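Long-range contacts in DUF3501 family protein (Burkholderia pseudomallei K96243, PDB 3FJV), which is of unknown function but belongs to the DUF3501 family and folds around a large antiparallel sheet in a two-chain assembly: residues V35-H40 and P172-Q177; I93-E98 and A106-I111. All blocks are in the same frame, centred on the assembly; numbering follows the deposited sequence. Where two conformers were deposited one is given.

Interaction 1 (V35-H40 and P172-Q177); sequences VSIGNH and PHYPIQ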
loop_
_atom_site.group_PDB
_atom_site.type_symbol
_atom_site.label_atom_id
_atom_site.label_comp_id
_atom_site.label_asym_id
_atom_site.label_seq_id
_atom_site.Cartn_x
_atom_site.Cartn_y
_atom_site.Cartn_z
ATOM N N VAL A 35 13.643 -14.489 -4.443
ATOM C CA VAL A 35 14.687 -14.467 -3.406
ATOM C C VAL A 35 14.138 -13.825 -2.114
ATOM O O VAL A 35 13.401 -12.853 -2.177
ATOM C CB VAL A 35 15.914 -13.644 -3.839
ATOM C CG1 VAL A 35 17.062 -13.894 -2.870
ATOM C CG2 VAL A 35 16.333 -13.944 -5.320
ATOM N N SER A 36 14.502 -14.359 -0.956
ATOM C CA SER A 36 14.206 -13.738 0.320
ATOM C C SER A 36 15.393 -12.965 0.806
ATOM O O SER A 36 16.520 -13.342 0.506
ATOM C CB SER A 36 13.864 -14.813 1.316
ATOM O OG SER A 36 12.576 -15.243 1.009
ATOM N N ILE A 37 15.161 -11.876 1.537
ATOM C CA ILE A 37 16.258 -11.090 2.091
ATOM C C ILE A 37 15.896 -10.928 3.574
ATOM O O ILE A 37 15.029 -10.125 3.945
ATOM C CB ILE A 37 16.428 -9.691 1.442
ATOM C CG1 ILE A 37 16.632 -9.768 -0.078
ATOM C CG2 ILE A 37 17.653 -8.995 2.027
ATOM C CD1 ILE A 37 16.673 -8.283 -0.738
ATOM N N GLY A 38 16.531 -11.731 4.407
ATOM C CA GLY A 38 16.150 -11.827 5.819
ATOM C C GLY A 38 14.783 -12.448 5.940
ATOM O O GLY A 38 14.361 -13.161 5.028
ATOM N N ASN A 39 14.101 -12.173 7.058
ATOM C CA ASN A 39 12.783 -12.764 7.378
ATOM C C ASN A 39 11.562 -11.983 6.915
ATOM O O ASN A 39 10.442 -12.533 6.902
ATOM C CB ASN A 39 12.657 -13.009 8.904
ATOM C CG ASN A 39 13.550 -14.129 9.391
ATOM O OD1 ASN A 39 13.832 -15.065 8.665
ATOM N ND2 ASN A 39 13.989 -14.041 10.631
ATOM N N HIS A 40 11.737 -10.714 6.530
ATOM C CA HIS A 40 10.587 -9.869 6.223
ATOM C C HIS A 40 10.572 -9.211 4.829
ATOM O O HIS A 40 9.575 -8.560 4.492
ATOM C CB HIS A 40 10.480 -8.785 7.279
ATOM C CG HIS A 40 10.376 -9.331 8.661
ATOM N ND1 HIS A 40 9.186 -9.777 9.190
ATOM C CD2 HIS A 40 11.325 -9.575 9.592
ATOM C CE1 HIS A 40 9.405 -10.258 10.401
ATOM N NE2 HIS A 40 10.691 -10.132 10.672
ATOM N N PRO A 172 19.871 0.883 7.928
ATOM C CA PRO A 172 20.268 0.755 9.332
ATOM C C PRO A 172 19.351 -0.051 10.184
ATOM O O PRO A 172 19.822 -0.665 11.123
ATOM C CB PRO A 172 20.292 2.210 9.824
ATOM C CG PRO A 172 20.648 2.962 8.610
ATOM C CD PRO A 172 19.781 2.294 7.556
ATOM N N HIS A 173 18.060 -0.066 9.887
ATOM C CA HIS A 173 17.135 -0.972 10.614
ATOM C C HIS A 173 16.879 -2.326 9.939
ATOM O O HIS A 173 16.020 -3.061 10.397
ATOM C CB HIS A 173 15.807 -0.270 10.908
ATOM C CG HIS A 173 15.975 0.931 11.780
ATOM N ND1 HIS A 173 16.099 0.837 13.150
ATOM C CD2 HIS A 173 16.127 2.242 11.477
ATOM C CE1 HIS A 173 16.280 2.044 13.659
ATOM N NE2 HIS A 173 16.307 2.914 12.668
ATOM N N TYR A 174 17.612 -2.639 8.869
ATOM C CA TYR A 174 17.502 -3.951 8.208
ATOM C C TYR A 174 18.813 -4.348 7.528
ATOM O O TYR A 174 18.868 -4.581 6.310
ATOM C CB TYR A 174 16.322 -3.962 7.217
ATOM C CG TYR A 174 15.740 -5.338 6.976
ATOM C CD1 TYR A 174 14.759 -5.851 7.802
ATOM C CD2 TYR A 174 16.154 -6.124 5.884
ATOM C CE1 TYR A 174 14.231 -7.150 7.591
ATOM C CE2 TYR A 174 15.627 -7.414 5.675
ATOM C CZ TYR A 174 14.653 -7.898 6.507
ATOM O OH TYR A 174 14.120 -9.145 6.280
ATOM N N PRO A 175 19.885 -4.438 8.321
ATOM C CA PRO A 175 21.204 -4.818 7.798
ATOM C C PRO A 175 21.269 -6.296 7.374
ATOM O O PRO A 175 21.071 -7.174 8.207
ATOM C CB PRO A 175 22.127 -4.589 8.996
ATOM C CG PRO A 175 21.257 -4.711 10.188
ATOM C CD PRO A 175 19.936 -4.141 9.760
ATOM N N ILE A 176 21.485 -6.557 6.083
ATOM C CA ILE A 176 21.628 -7.927 5.581
ATOM C C ILE A 176 22.943 -7.988 4.818
ATOM O O ILE A 176 23.113 -7.339 3.781
ATOM C CB ILE A 176 20.444 -8.357 4.655
ATOM C CG1 ILE A 176 19.086 -8.201 5.346
ATOM C CG2 ILE A 176 20.637 -9.800 4.119
ATOM C CD1 ILE A 176 18.918 -8.998 6.625
ATOM N N GLN A 177 23.881 -8.784 5.333
ATOM C CA GLN A 177 25.122 -9.014 4.648
ATOM C C GLN A 177 24.860 -9.661 3.307
ATOM O O GLN A 177 24.071 -10.597 3.224
ATOM C CB GLN A 177 26.005 -9.975 5.460
ATOM C CG GLN A 177 26.710 -9.379 6.644
ATOM C CD GLN A 177 28.187 -9.242 6.378
ATOM O OE1 GLN A 177 28.880 -10.235 6.091
ATOM N NE2 GLN A 177 28.681 -8.009 6.451
#

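Interaction 2 (I93-E98 and A106-I111); sequences IEYENE and ARLVGI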
loop_
_atom_site.group_PDB
_atom_site.type_symbol
_atom_site.label_atom_id
_atom_site.label_comp_id
_atom_site.label_asym_id
_atom_site.label_seq_id
_atom_site.Cartn_x
_atom_site.Cartn_y
_atom_site.Cartn_z
ATOM N N ILE A 93 7.340 -6.279 1.606
ATOM C CA ILE A 93 7.699 -6.231 3.021
ATOM C C ILE A 93 6.518 -6.880 3.718
ATOM O O ILE A 93 5.386 -6.410 3.547
ATOM C CB ILE A 93 7.852 -4.758 3.475
ATOM C CG1 ILE A 93 8.942 -4.066 2.658
ATOM C CG2 ILE A 93 8.225 -4.656 4.977
ATOM C CD1 ILE A 93 8.837 -2.523 2.700
ATOM N N GLU A 94 6.762 -7.954 4.468
ATOM C CA GLU A 94 5.694 -8.718 5.090
ATOM C C GLU A 94 5.859 -8.840 6.603
ATOM O O GLU A 94 6.882 -9.329 7.079
ATOM C CB GLU A 94 5.646 -10.101 4.444
ATOM C CG GLU A 94 5.270 -10.013 2.944
ATOM C CD GLU A 94 5.556 -11.288 2.155
ATOM O OE1 GLU A 94 6.265 -12.199 2.665
ATOM O OE2 GLU A 94 5.062 -11.365 1.010
ATOM N N TYR A 95 4.848 -8.395 7.355
ATOM C CA TYR A 95 4.859 -8.524 8.818
ATOM C C TYR A 95 3.579 -9.194 9.319
ATOM O O TYR A 95 2.537 -9.125 8.668
ATOM C CB TYR A 95 5.102 -7.159 9.496
ATOM C CG TYR A 95 6.575 -6.786 9.510
ATOM C CD1 TYR A 95 7.148 -6.211 8.399
ATOM C CD2 TYR A 95 7.394 -7.043 10.617
ATOM C CE1 TYR A 95 8.464 -5.857 8.376
ATOM C CE2 TYR A 95 8.743 -6.707 10.593
ATOM C CZ TYR A 95 9.260 -6.118 9.446
ATOM O OH TYR A 95 10.568 -5.784 9.308
ATOM N N GLU A 96 3.668 -9.841 10.483
ATOM C CA GLU A 96 2.581 -10.708 10.973
ATOM C C GLU A 96 1.277 -9.990 11.303
ATOM O O GLU A 96 0.218 -10.603 11.216
ATOM C CB GLU A 96 3.030 -11.526 12.183
ATOM C CG GLU A 96 4.239 -12.417 11.894
ATOM C CD GLU A 96 4.147 -13.772 12.568
ATOM O OE1 GLU A 96 3.859 -13.833 13.790
ATOM O OE2 GLU A 96 4.363 -14.781 11.861
ATOM N N ASN A 97 1.320 -8.717 11.679
ATOM C CA ASN A 97 0.073 -8.040 12.011
ATOM C C ASN A 97 0.088 -6.552 11.739
ATOM O O ASN A 97 1.156 -5.971 11.524
ATOM C CB ASN A 97 -0.305 -8.326 13.471
ATOM C CG ASN A 97 0.772 -7.917 14.442
ATOM O OD1 ASN A 97 1.143 -6.748 14.522
ATOM N ND2 ASN A 97 1.267 -8.874 15.205
ATOM N N GLU A 98 -1.105 -5.951 11.780
ATOM C CA GLU A 98 -1.308 -4.554 11.402
ATOM C C GLU A 98 -0.399 -3.586 12.176
ATOM O O GLU A 98 0.262 -2.752 11.576
ATOM C CB GLU A 98 -2.786 -4.149 11.572
ATOM N N ALA A 106 7.191 2.356 9.001
ATOM C CA ALA A 106 7.799 3.610 9.460
ATOM C C ALA A 106 9.291 3.478 9.694
ATOM O O ALA A 106 10.094 4.316 9.236
ATOM C CB ALA A 106 7.106 4.127 10.763
ATOM N N ARG A 107 9.660 2.437 10.434
ATOM C CA ARG A 107 11.062 2.191 10.781
ATOM C C ARG A 107 11.921 1.930 9.533
ATOM O O ARG A 107 13.104 2.274 9.496
ATOM C CB ARG A 107 11.109 0.999 11.717
ATOM C CG ARG A 107 12.451 0.622 12.255
ATOM C CD ARG A 107 12.293 -0.432 13.360
ATOM N NE ARG A 107 11.671 -1.685 12.884
ATOM C CZ ARG A 107 10.432 -2.111 13.176
ATOM N NH1 ARG A 107 9.597 -1.411 13.954
ATOM N NH2 ARG A 107 10.008 -3.265 12.676
ATOM N N LEU A 108 11.301 1.334 8.524
ATOM C CA LEU A 108 11.978 0.912 7.287
ATOM C C LEU A 108 11.855 1.896 6.140
ATOM O O LEU A 108 12.213 1.582 5.004
ATOM C CB LEU A 108 11.444 -0.449 6.863
ATOM C CG LEU A 108 11.753 -1.594 7.836
ATOM C CD1 LEU A 108 11.270 -2.884 7.247
ATOM C CD2 LEU A 108 13.205 -1.699 8.181
ATOM N N VAL A 109 11.402 3.120 6.416
ATOM C CA VAL A 109 11.312 4.122 5.353
ATOM C C VAL A 109 12.619 4.178 4.537
ATOM O O VAL A 109 13.730 4.169 5.071
ATOM C CB VAL A 109 10.988 5.522 5.924
ATOM C CG1 VAL A 109 12.052 5.920 6.906
ATOM C CG2 VAL A 109 10.851 6.536 4.797
ATOM N N GLY A 110 12.478 4.171 3.225
ATOM C CA GLY A 110 13.636 4.269 2.335
ATOM C C GLY A 110 14.362 2.950 2.118
ATOM O O GLY A 110 15.351 2.909 1.411
ATOM N N ILE A 111 13.865 1.859 2.680
ATOM C CA ILE A 111 14.531 0.544 2.470
ATOM C C ILE A 111 14.619 0.122 1.008
ATOM O O ILE A 111 15.582 -0.519 0.592
ATOM C CB ILE A 111 13.873 -0.581 3.317
ATOM C CG1 ILE A 111 14.808 -1.782 3.395
ATOM C CG2 ILE A 111 12.468 -0.966 2.795
ATOM C CD1 ILE A 111 14.411 -2.811 4.459
#

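Interaction 1 (V35-H40 and P172-Q177)
The phenol oxygen of Tyr-174 sits inside the turn that follows strand 34-37 and bonds to the backbone on both flanks. As donor it reaches Ile-37 O, with 2.7 Å between Tyr-174 OH and that oxygen; the bond lies in the carbonyl plane, on a lone pair, at a C=O...donor angle of 137°. As acceptor it takes the amide of His-40, 2.9 Å from His-40 N to Tyr-174 OH and nearly straight at 163°. One hydroxyl uses its proton and a share of its lone-pair density on two peptide groups three residues apart, which probably helps to fix the shape of the turn; Leu-41 N adds a weak third bond. Both backbone atoms approach the edge of the tyrosine ring near its plane. With chi1 at -154°, CG lies roughly anti to the backbone N, and the ring reaches across to Ile-37 and His-40. Beside this bond pair, Ile-37 CG2 packs at an angle against the branch of Ile-176, 3.7 Å from both Ile-176 CG1 and Ile-176 CG2, while Ile-176 CD1 comes within 4.0 Å of Gly-38 CA, which has no side chain to hold it off.

The example illustrates how an antiparallel sheet can bring its two outermost strands together without pairing them: strands 34-37 and 176-180 stand at opposite ends of the strand order, no backbone-to-backbone hydrogen bond joins the two segments, and Tyr-174 and Ile-176 reach residues 35-40 with their side chains.

Further out, Leu-108 and Ile-111 pack on Tyr-174, and Ile-167 and Cys-169 of strand 165-169 pack on Ile-37 and Ile-176 respectively. The His-40 ring is held by a bond from ND1 to Glu-94 O and by stacking on Tyr-95, while Arg-42 adds a weak hydrogen bond to Gly-38 O.

Interaction 2 (I93-E98 and A106-I111)
Tyr-95 and Leu-108 meet from opposite directions, the phenol end of one against a methyl of the other. Leu-108 CD1 lies 3.6 Å from Tyr-95 OH and 4.2 Å from Tyr-95 CE1, placed obliquely to the ring. The same methyl touches Ile-93 CG2 at 4.2 Å, so it rests on two side chains at once; Ile-93 CG2 itself lies at the edge of the Tyr-95 ring, in its plane. Ile-93 and Ile-111 run alongside each other with opposed headings, Ile-93 CD1 4.0 Å from Ile-111 CG2. With CG1 of Ile-111 anti to the backbone N (chi1 -163°), the CG2 methyl is the branch that meets Ile-93.

Further along the contact, Arg-107 turns the edge of its guanidinium, not a face, to the tyrosine: Arg-107 NH2 approaches Tyr-95 CE2 at 4.2 Å. Arg-107 NH1 forms a salt bridge with Glu-62 of the second subunit.

Helix 98-107 is capped at its start by Asn-97, whose OD1 accepts from Gln-100 N, and is followed by a type II turn from Leu-108 to Ile-111, with Gly-110 at positive phi.

No hydrogen bond crosses between the segments, so the helix exit is probably held over the strand end by dispersion and burial of hydrocarbon, while the charge of Arg-107 is probably balanced largely by Glu-62 of the second subunit.

How the interactions relate
From the N terminus, the chain runs through strand 34-37 and the turn to His-40, the first half of interaction 1. It then passes strand 41-45, two helices and strand 86-93 before residues 93-98 lead into helix 98-107; interaction 2 closes this short loop at 106-111. After strands 115-119, 125-129, 144-150 and 165-169, residues 172-177 lead into the last strand and close interaction 1, so interaction 2 is nested inside it. The two also touch: His-40 O and Glu-94 N, 2.9 Å apart, probably form a hydrogen bond, and His-173 CG packs 3.6 Å from Arg-107 CG. Together they tie both edge strands of the sheet to the helix 98-107 connection.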